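Local coordinates for protein glucose dehydrogenase (Serratia sp. FS14, PDB 7CDY) that is a calcium-containing beta-propeller protein of the glucose/sorbosone dehydrogenase family, its single chain built around antiparallel sheets joined by long loops, at residues A[17-22]-A[329-334]; A[269-274]-A[320-325]; A[325-330]-A[341-346]. All blocks are in the same frame, centred on the assembly; numbering follows the deposited sequence. Where two conformers were deposited one is given.

Overall arrangement
The contacts cluster where the two chain ends close the propeller. Strand 3-19 pairs by its early part with 339-345, beside which come 330-334 and 319-324, and by its end with 26-30. Contact 1 packs 17-22 against 329-334; contact 2 sets 269-274, from the preceding sheet, beside 320-325; contact 3 joins 325-330 to 341-346. Centre to centre, contact 1 is about 8 Å from contacts 2 and 3, themselves about 9 Å apart. Probable hydrogen bonds join contacts 1 and 2 (Y331 N to R323 O, 2.9 Å), 1 and 3 (L332 N to L342 O, 2.9 Å) and 2 and 3 (Y273 OH to G328 O, 2.6 Å). None includes the calcium ligands E217 and Y227.

Contact 1 (A[17-22]-A[329-334]); sequences LAFLPA and YLYLLT
L17 and F19 meet Y331 and L333 in a buried apolar contact between strands that face each other without pairing, close to where the propeller ring is closed. The segments 17-19 and 330-334 run roughly antiparallel, at 154°, with their axes 8.8 Å apart, and the contact is made mainly by side chains, with no hydrogen bond across it. At one end, in the F19 conformer given here (one of two deposited), the rings form a T-shaped stack: F19 points its edge at the face of Y331, the planes are 81° apart and the ring centroids 4.6 Å. In this conformer F19 CZ stands 3.2 Å above the Y331 plane, over the ring centre. The hydroxyl of Y331 does not take part; it is bonded to D327 OD2, which helps fix the ring that F19 meets. At the other end L17 crosses L333. With chi1 at 78° its CG is wedged between the backbone N and the carbonyl carbon, and L17 CD2 comes to lie 3.8 Å from L333 CG and 4.0 Å from Y331 CB. L333 answers with CD1, 3.8 Å from L17 N, an atom whose hydrogen bond goes to E321 OE2. L26 of strand 26-30 touches L17, F19 and Y331, L341 of strand 339-345 packs on L17, and the loop residue P326 lies against F19.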
loop_
_atom_site.group_PDB
_atom_site.type_symbol
_atom_site.label_atom_id
_atom_site.label_comp_id
_atom_site.label_asym_id
_atom_site.label_seq_id
_atom_site.Cartn_x
_atom_site.Cartn_y
_atom_site.Cartn_z
ATOM N N LEU A 17 7.988 -3.805 3.404
ATOM C CA LEU A 17 9.410 -4.030 3.192
ATOM C C LEU A 17 9.860 -3.327 1.927
ATOM O O LEU A 17 9.080 -3.102 1.002
ATOM C CB LEU A 17 9.786 -5.518 3.158
ATOM C CG LEU A 17 9.502 -6.287 1.876
ATOM C CD1 LEU A 17 10.687 -6.269 0.902
ATOM C CD2 LEU A 17 9.109 -7.727 2.195
ATOM N N ALA A 18 11.159 -3.048 1.877
ATOM C CA ALA A 18 11.749 -2.414 0.710
ATOM C C ALA A 18 13.205 -2.826 0.580
ATOM O O ALA A 18 13.954 -2.814 1.558
ATOM C CB ALA A 18 11.679 -0.894 0.814
ATOM N N PHE A 19 13.603 -3.188 -0.631
ATOM C CA PHE A 19 14.991 -3.550 -0.876
ATOM C C PHE A 19 15.872 -2.313 -0.986
ATOM O O PHE A 19 15.475 -1.288 -1.554
ATOM C CB PHE A 19 15.104 -4.371 -2.158
ATOM C CG PHE A 19 14.885 -5.836 -1.944
ATOM C CD1 PHE A 19 13.608 -6.367 -1.961
ATOM C CD2 PHE A 19 15.956 -6.682 -1.708
ATOM C CE1 PHE A 19 13.399 -7.713 -1.755
ATOM C CE2 PHE A 19 15.753 -8.031 -1.505
ATOM C CZ PHE A 19 14.475 -8.547 -1.527
ATOM N N LEU A 20 17.072 -2.416 -0.419
ATOM C CA LEU A 20 18.150 -1.474 -0.630
ATOM C C LEU A 20 19.030 -2.006 -1.755
ATOM O O LEU A 20 18.927 -3.183 -2.129
ATOM C CB LEU A 20 18.961 -1.337 0.658
ATOM C CG LEU A 20 18.191 -0.780 1.860
ATOM C CD1 LEU A 20 19.157 -0.524 3.001
ATOM C CD2 LEU A 20 17.444 0.502 1.500
ATOM N N PRO A 21 19.887 -1.160 -2.339
ATOM C CA PRO A 21 20.678 -1.592 -3.500
ATOM C C PRO A 21 21.646 -2.725 -3.179
ATOM O O PRO A 21 22.076 -2.910 -2.036
ATOM C CB PRO A 21 21.439 -0.321 -3.901
ATOM C CG PRO A 21 20.608 0.797 -3.387
ATOM C CD PRO A 21 20.028 0.288 -2.095
ATOM N N ALA A 22 21.980 -3.482 -4.222
ATOM C CA ALA A 22 23.013 -4.527 -4.196
ATOM C C ALA A 22 22.638 -5.556 -3.131
ATOM O O ALA A 22 21.502 -6.055 -3.144
ATOM C CB ALA A 22 24.396 -3.897 -4.075
ATOM N N TYR A 329 13.120 -13.510 -6.846
ATOM C CA TYR A 329 12.177 -14.133 -5.928
ATOM C C TYR A 329 11.154 -13.109 -5.449
ATOM O O TYR A 329 11.373 -11.898 -5.526
ATOM C CB TYR A 329 12.904 -14.710 -4.710
ATOM C CG TYR A 329 13.712 -15.956 -4.985
ATOM C CD1 TYR A 329 15.039 -15.868 -5.391
ATOM C CD2 TYR A 329 13.151 -17.216 -4.834
ATOM C CE1 TYR A 329 15.786 -17.006 -5.634
ATOM C CE2 TYR A 329 13.890 -18.360 -5.078
ATOM C CZ TYR A 329 15.203 -18.245 -5.480
ATOM O OH TYR A 329 15.937 -19.388 -5.723
ATOM N N LEU A 330 10.026 -13.611 -4.956
ATOM C CA LEU A 330 9.070 -12.765 -4.254
ATOM C C LEU A 330 9.404 -12.761 -2.773
ATOM O O LEU A 330 9.862 -13.764 -2.224
ATOM C CB LEU A 330 7.644 -13.281 -4.438
ATOM C CG LEU A 330 7.056 -13.228 -5.842
ATOM C CD1 LEU A 330 5.689 -13.879 -5.840
ATOM C CD2 LEU A 330 6.956 -11.790 -6.322
ATOM N N TYR A 331 9.165 -11.624 -2.128
ATOM C CA TYR A 331 9.393 -11.459 -0.701
ATOM C C TYR A 331 8.088 -11.031 -0.041
ATOM O O TYR A 331 7.444 -10.076 -0.491
ATOM C CB TYR A 331 10.514 -10.442 -0.443
ATOM C CG TYR A 331 11.885 -10.993 -0.776
ATOM C CD1 TYR A 331 12.307 -11.114 -2.096
ATOM C CD2 TYR A 331 12.739 -11.421 0.227
ATOM C CE1 TYR A 331 13.561 -11.640 -2.400
ATOM C CE2 TYR A 331 13.989 -11.938 -0.066
ATOM C CZ TYR A 331 14.390 -12.046 -1.377
ATOM O OH TYR A 331 15.641 -12.566 -1.656
ATOM N N LEU A 332 7.690 -11.750 1.008
ATOM C CA LEU A 332 6.421 -11.526 1.683
ATOM C C LEU A 332 6.648 -11.247 3.158
ATOM O O LEU A 332 7.639 -11.699 3.748
ATOM C CB LEU A 332 5.517 -12.770 1.603
ATOM C CG LEU A 332 5.292 -13.457 0.258
ATOM C CD1 LEU A 332 4.234 -14.552 0.390
ATOM C CD2 LEU A 332 4.922 -12.485 -0.834
ATOM N N LEU A 333 5.702 -10.516 3.761
ATOM C CA LEU A 333 5.597 -10.398 5.210
ATOM C C LEU A 333 4.265 -10.968 5.661
ATOM O O LEU A 333 3.252 -10.808 4.971
ATOM C CB LEU A 333 5.648 -8.939 5.670
ATOM C CG LEU A 333 6.930 -8.176 5.334
ATOM C CD1 LEU A 333 6.786 -6.674 5.627
ATOM C CD2 LEU A 333 8.125 -8.758 6.071
ATOM N N THR A 334 4.259 -11.626 6.816
ATOM C CA THR A 334 3.033 -12.184 7.375
ATOM C C THR A 334 2.559 -11.347 8.552
ATOM O O THR A 334 3.366 -10.887 9.366
ATOM C CB THR A 334 3.170 -13.664 7.768
ATOM O OG1 THR A 334 3.977 -13.788 8.950
ATOM C CG2 THR A 334 3.790 -14.456 6.644
#

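Contact 2 (A[269-274]-A[320-325]); sequences GMAFYD and REVRSG
The guanidinium of R323 turns toward M270, and over the centre of one of its faces sits water W1, 3.3 Å above the plane. R323 NE and NH2 both reach E321 OE2; the NH2 bond is a 2.9 Å salt bridge on the syn side of the carboxylate, tilted from both planes, and the NE bond is weak. A second flat group, the Y273 ring, has CD1 3.8 Å from S324 OG at an oblique approach. Strands 269-273 and 320-324 run nearly parallel, 13° apart, yet no direct hydrogen bond joins them. Water does it instead. W1 accepts from M270 N and lies within bonding distance of E321 OE1 and V322 O; W2 donates to M270 O and accepts from R323 NH1 at 3.1 Å; W3 accepts from D274 N and is 2.7 Å from S324 OG. Beside these waters A271 CB fits against V322 CG1 at 3.9 Å, and G269 lets the backbones close in, its CA 4.0 Å from V322 N. R320 and E321 form a classic beta bulge opposite L333. This is the seam between two propeller sheets: strand 284-289 flanks 269-273, with F286 touching V322 and Y273, strand 330-334 flanks 320-324, and K128 and E64 extend the charge network of E321 and R323.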
loop_
_atom_site.group_PDB
_atom_site.type_symbol
_atom_site.label_atom_id
_atom_site.label_comp_id
_atom_site.label_asym_id
_atom_site.label_seq_id
_atom_site.Cartn_x
_atom_site.Cartn_y
_atom_site.Cartn_z
ATOM N N GLY A 269 -0.840 -5.711 -0.200
ATOM C CA GLY A 269 0.421 -5.894 -0.897
ATOM C C GLY A 269 0.214 -6.207 -2.365
ATOM O O GLY A 269 -0.767 -6.861 -2.742
ATOM N N MET A 270 1.105 -5.721 -3.223
ATOM C CA MET A 270 0.990 -6.042 -4.637
ATOM C C MET A 270 2.325 -5.806 -5.319
ATOM O O MET A 270 3.010 -4.820 -5.039
ATOM C CB MET A 270 -0.147 -5.275 -5.345
ATOM C CG MET A 270 0.177 -3.843 -5.734
ATOM S SD MET A 270 -1.190 -2.917 -6.499
ATOM C CE MET A 270 -1.439 -3.789 -8.040
ATOM N N ALA A 271 2.676 -6.719 -6.215
ATOM C CA ALA A 271 3.925 -6.651 -6.965
ATOM C C ALA A 271 3.744 -7.296 -8.330
ATOM O O ALA A 271 3.209 -8.404 -8.425
ATOM C CB ALA A 271 5.060 -7.362 -6.221
ATOM N N PHE A 272 4.209 -6.618 -9.376
ATOM C CA PHE A 272 4.296 -7.189 -10.714
ATOM C C PHE A 272 5.609 -7.950 -10.853
ATOM O O PHE A 272 6.664 -7.470 -10.425
ATOM C CB PHE A 272 4.282 -6.075 -11.758
ATOM C CG PHE A 272 3.002 -5.281 -11.807
ATOM C CD1 PHE A 272 1.941 -5.686 -12.612
ATOM C CD2 PHE A 272 2.869 -4.099 -11.078
ATOM C CE1 PHE A 272 0.775 -4.937 -12.673
ATOM C CE2 PHE A 272 1.705 -3.361 -11.128
ATOM C CZ PHE A 272 0.662 -3.773 -11.927
ATOM N N TYR A 273 5.557 -9.141 -11.451
ATOM C CA TYR A 273 6.761 -9.954 -11.615
ATOM C C TYR A 273 7.361 -9.697 -12.996
ATOM O O TYR A 273 6.775 -10.070 -14.015
ATOM C CB TYR A 273 6.501 -11.442 -11.377
ATOM C CG TYR A 273 7.800 -12.216 -11.329
ATOM C CD1 TYR A 273 8.500 -12.359 -10.134
ATOM C CD2 TYR A 273 8.356 -12.757 -12.489
ATOM C CE1 TYR A 273 9.708 -13.045 -10.086
ATOM C CE2 TYR A 273 9.568 -13.449 -12.450
ATOM C CZ TYR A 273 10.236 -13.583 -11.248
ATOM O OH TYR A 273 11.433 -14.269 -11.201
ATOM N N ASP A 274 8.536 -9.063 -13.015
ATOM C CA ASP A 274 9.270 -8.758 -14.239
ATOM C C ASP A 274 10.689 -9.317 -14.180
ATOM O O ASP A 274 11.605 -8.791 -14.821
ATOM C CB ASP A 274 9.279 -7.247 -14.494
ATOM C CG ASP A 274 9.740 -6.876 -15.901
ATOM O OD1 ASP A 274 9.563 -7.680 -16.840
ATOM O OD2 ASP A 274 10.283 -5.759 -16.059
ATOM N N ARG A 320 0.595 -9.906 4.209
ATOM C CA ARG A 320 0.446 -8.465 4.354
ATOM C C ARG A 320 1.186 -7.673 3.284
ATOM O O ARG A 320 0.733 -6.585 2.888
ATOM C CB ARG A 320 0.977 -8.062 5.737
ATOM C CG ARG A 320 1.283 -6.578 5.965
ATOM C CD ARG A 320 0.041 -5.692 6.036
ATOM N NE ARG A 320 -0.769 -5.930 7.228
ATOM C CZ ARG A 320 -2.010 -5.477 7.384
ATOM N NH1 ARG A 320 -2.591 -4.765 6.427
ATOM N NH2 ARG A 320 -2.681 -5.751 8.492
ATOM N N GLU A 321 2.319 -8.181 2.809
ATOM C CA GLU A 321 3.194 -7.425 1.920
ATOM C C GLU A 321 3.753 -8.366 0.870
ATOM O O GLU A 321 4.019 -9.537 1.164
ATOM C CB GLU A 321 4.367 -6.815 2.716
ATOM C CG GLU A 321 5.446 -6.092 1.871
ATOM C CD GLU A 321 4.956 -4.768 1.294
ATOM O OE1 GLU A 321 3.900 -4.747 0.627
ATOM O OE2 GLU A 321 5.629 -3.731 1.495
ATOM N N VAL A 322 3.897 -7.859 -0.357
ATOM C CA VAL A 322 4.486 -8.597 -1.472
ATOM C C VAL A 322 5.412 -7.662 -2.231
ATOM O O VAL A 322 4.983 -6.588 -2.669
ATOM C CB VAL A 322 3.397 -9.072 -2.455
ATOM C CG1 VAL A 322 4.013 -9.984 -3.501
ATOM C CG2 VAL A 322 2.246 -9.767 -1.740
ATOM N N ARG A 323 6.664 -8.072 -2.429
ATOM C CA ARG A 323 7.574 -7.302 -3.272
ATOM C C ARG A 323 8.321 -8.244 -4.202
ATOM O O ARG A 323 8.652 -9.373 -3.830
ATOM C CB ARG A 323 8.592 -6.476 -2.461
ATOM C CG ARG A 323 7.988 -5.448 -1.523
ATOM C CD ARG A 323 7.425 -4.201 -2.238
ATOM N NE ARG A 323 6.710 -3.376 -1.264
ATOM C CZ ARG A 323 5.897 -2.359 -1.539
ATOM N NH1 ARG A 323 5.673 -1.981 -2.793
ATOM N NH2 ARG A 323 5.303 -1.729 -0.527
ATOM N N SER A 324 8.589 -7.771 -5.418
ATOM C CA SER A 324 9.392 -8.532 -6.370
ATOM C C SER A 324 10.852 -8.154 -6.162
ATOM O O SER A 324 11.229 -6.992 -6.356
ATOM C CB SER A 324 8.942 -8.221 -7.798
ATOM O OG SER A 324 9.600 -9.047 -8.752
ATOM N N GLY A 325 11.668 -9.127 -5.753
ATOM C CA GLY A 325 13.051 -8.869 -5.415
ATOM C C GLY A 325 13.952 -8.799 -6.630
ATOM O O GLY A 325 13.689 -9.415 -7.664
HETATM O O HOH W 1 3.365 -4.377 -1.955
HETATM O O HOH W 2 5.437 -3.539 -5.479
HETATM O O HOH W 3 10.107 -7.789 -11.114
#

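Contact 3 (A[325-330]-A[341-346]); sequences GPDGYL and LLKVGA
K343 leaves its strand with CG anti to the backbone N (chi1 -179°) and stays extended to the end, which carries its aliphatic stem obliquely across Y329. The tyrosine, whose CG is anti to its carbonyl carbon, holds one ring face up to that stem. K343 CE does the closest touching, over the middle of the Y329 ring and 3.4 Å from its centroid in a CH-pi contact; K343 NZ follows at 4.3 Å from that centroid, 22° off the normal, a cation-pi interaction over the same face. The ring's edge is turned to the backbone of the other strand, with V344 C and G345 N in its plane and V344 O 3.6 Å from Y329 CD2. The backbones meet as well. L330 and V344 make an antiparallel hydrogen-bonded pair, L330 N to V344 O at 2.9 Å and V344 N to L330 O at 2.8 Å, the first step of the pairing between strands 330-334 and 339-345. Ahead of it the chain makes a type I turn from G325 to G328. D327 shapes this corner with an Asx turn: D327 OD1 accepts from Y329 N at 3.1 Å along a nearly straight N-H line, though from above the carboxylate plane. Its OD2 takes the Y331 hydroxyl and a proton from water W4. D327 OD2 and K343 NZ are 4.4 Å apart, beyond a salt bridge. With an aromatic face beneath it and a carboxylate nearby, the ammonium of K343 would probably be favoured in its charged form.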
loop_
_atom_site.group_PDB
_atom_site.type_symbol
_atom_site.label_atom_id
_atom_site.label_comp_id
_atom_site.label_asym_id
_atom_site.label_seq_id
_atom_site.Cartn_x
_atom_site.Cartn_y
_atom_site.Cartn_z
ATOM N N GLY A 325 11.668 -9.127 -5.753
ATOM C CA GLY A 325 13.051 -8.869 -5.415
ATOM C C GLY A 325 13.952 -8.799 -6.630
ATOM O O GLY A 325 13.689 -9.415 -7.664
ATOM N N PRO A 326 15.048 -8.041 -6.526
ATOM C CA PRO A 326 15.996 -7.969 -7.651
ATOM C C PRO A 326 16.633 -9.302 -8.005
ATOM O O PRO A 326 17.160 -9.443 -9.115
ATOM C CB PRO A 326 17.038 -6.943 -7.177
ATOM C CG PRO A 326 16.905 -6.915 -5.681
ATOM C CD PRO A 326 15.445 -7.176 -5.403
ATOM N N ASP A 327 16.595 -10.283 -7.104
ATOM C CA ASP A 327 17.143 -11.610 -7.344
ATOM C C ASP A 327 16.164 -12.543 -8.044
ATOM O O ASP A 327 16.494 -13.713 -8.263
ATOM C CB ASP A 327 17.591 -12.244 -6.021
ATOM C CG ASP A 327 16.464 -12.342 -5.002
ATOM O OD1 ASP A 327 15.324 -11.934 -5.318
ATOM O OD2 ASP A 327 16.714 -12.839 -3.881
ATOM N N GLY A 328 14.966 -12.068 -8.376
ATOM C CA GLY A 328 13.984 -12.880 -9.056
ATOM C C GLY A 328 13.036 -13.656 -8.166
ATOM O O GLY A 328 12.219 -14.416 -8.694
ATOM N N TYR A 329 13.120 -13.510 -6.846
ATOM C CA TYR A 329 12.177 -14.133 -5.928
ATOM C C TYR A 329 11.154 -13.109 -5.449
ATOM O O TYR A 329 11.373 -11.898 -5.526
ATOM C CB TYR A 329 12.904 -14.710 -4.710
ATOM C CG TYR A 329 13.712 -15.956 -4.985
ATOM C CD1 TYR A 329 15.039 -15.868 -5.391
ATOM C CD2 TYR A 329 13.151 -17.216 -4.834
ATOM C CE1 TYR A 329 15.786 -17.006 -5.634
ATOM C CE2 TYR A 329 13.890 -18.360 -5.078
ATOM C CZ TYR A 329 15.203 -18.245 -5.480
ATOM O OH TYR A 329 15.937 -19.388 -5.723
ATOM N N LEU A 330 10.026 -13.611 -4.956
ATOM C CA LEU A 330 9.070 -12.765 -4.254
ATOM C C LEU A 330 9.404 -12.761 -2.773
ATOM O O LEU A 330 9.862 -13.764 -2.224
ATOM C CB LEU A 330 7.644 -13.281 -4.438
ATOM C CG LEU A 330 7.056 -13.228 -5.842
ATOM C CD1 LEU A 330 5.689 -13.879 -5.840
ATOM C CD2 LEU A 330 6.956 -11.790 -6.322
ATOM N N LEU A 341 9.300 -12.999 7.543
ATOM C CA LEU A 341 9.758 -12.616 6.216
ATOM C C LEU A 341 9.969 -13.902 5.425
ATOM O O LEU A 341 10.727 -14.780 5.860
ATOM C CB LEU A 341 11.077 -11.845 6.323
ATOM C CG LEU A 341 11.810 -11.519 5.020
ATOM C CD1 LEU A 341 11.032 -10.508 4.186
ATOM C CD2 LEU A 341 13.210 -10.989 5.349
ATOM N N LEU A 342 9.297 -14.023 4.282
ATOM C CA LEU A 342 9.346 -15.225 3.457
ATOM C C LEU A 342 9.914 -14.911 2.083
ATOM O O LEU A 342 9.609 -13.868 1.492
ATOM C CB LEU A 342 7.943 -15.802 3.244
ATOM C CG LEU A 342 7.132 -16.106 4.499
ATOM C CD1 LEU A 342 5.744 -16.603 4.118
ATOM C CD2 LEU A 342 7.848 -17.116 5.391
ATOM N N LYS A 343 10.702 -15.839 1.558
ATOM C CA LYS A 343 11.228 -15.775 0.201
ATOM C C LYS A 343 10.558 -16.885 -0.604
ATOM O O LYS A 343 10.629 -18.062 -0.227
ATOM C CB LYS A 343 12.743 -15.962 0.237
ATOM C CG LYS A 343 13.440 -15.901 -1.101
ATOM C CD LYS A 343 14.935 -16.109 -0.882
ATOM C CE LYS A 343 15.646 -16.549 -2.139
ATOM N NZ LYS A 343 17.101 -16.772 -1.898
ATOM N N VAL A 344 9.906 -16.482 -1.677
ATOM C CA VAL A 344 9.030 -17.413 -2.430
ATOM C C VAL A 344 9.428 -17.483 -3.893
ATOM O O VAL A 344 9.633 -16.487 -4.501
ATOM C CB VAL A 344 7.558 -16.989 -2.300
ATOM C CG1 VAL A 344 6.671 -17.948 -3.058
ATOM C CG2 VAL A 344 7.119 -16.916 -0.851
ATOM N N GLY A 345 9.530 -18.713 -4.388
ATOM C CA GLY A 345 9.909 -18.978 -5.780
ATOM C C GLY A 345 8.952 -19.955 -6.437
ATOM O O GLY A 345 8.249 -20.630 -5.780
ATOM N N ALA A 346 8.996 -20.012 -7.740
ATOM C CA ALA A 346 8.072 -20.883 -8.491
ATOM C C ALA A 346 8.389 -22.369 -8.352
ATOM O O ALA A 346 7.425 -23.083 -8.373
ATOM C CB ALA A 346 7.944 -20.421 -9.912
HETATM O O HOH W 4 18.419 -15.061 -3.250
#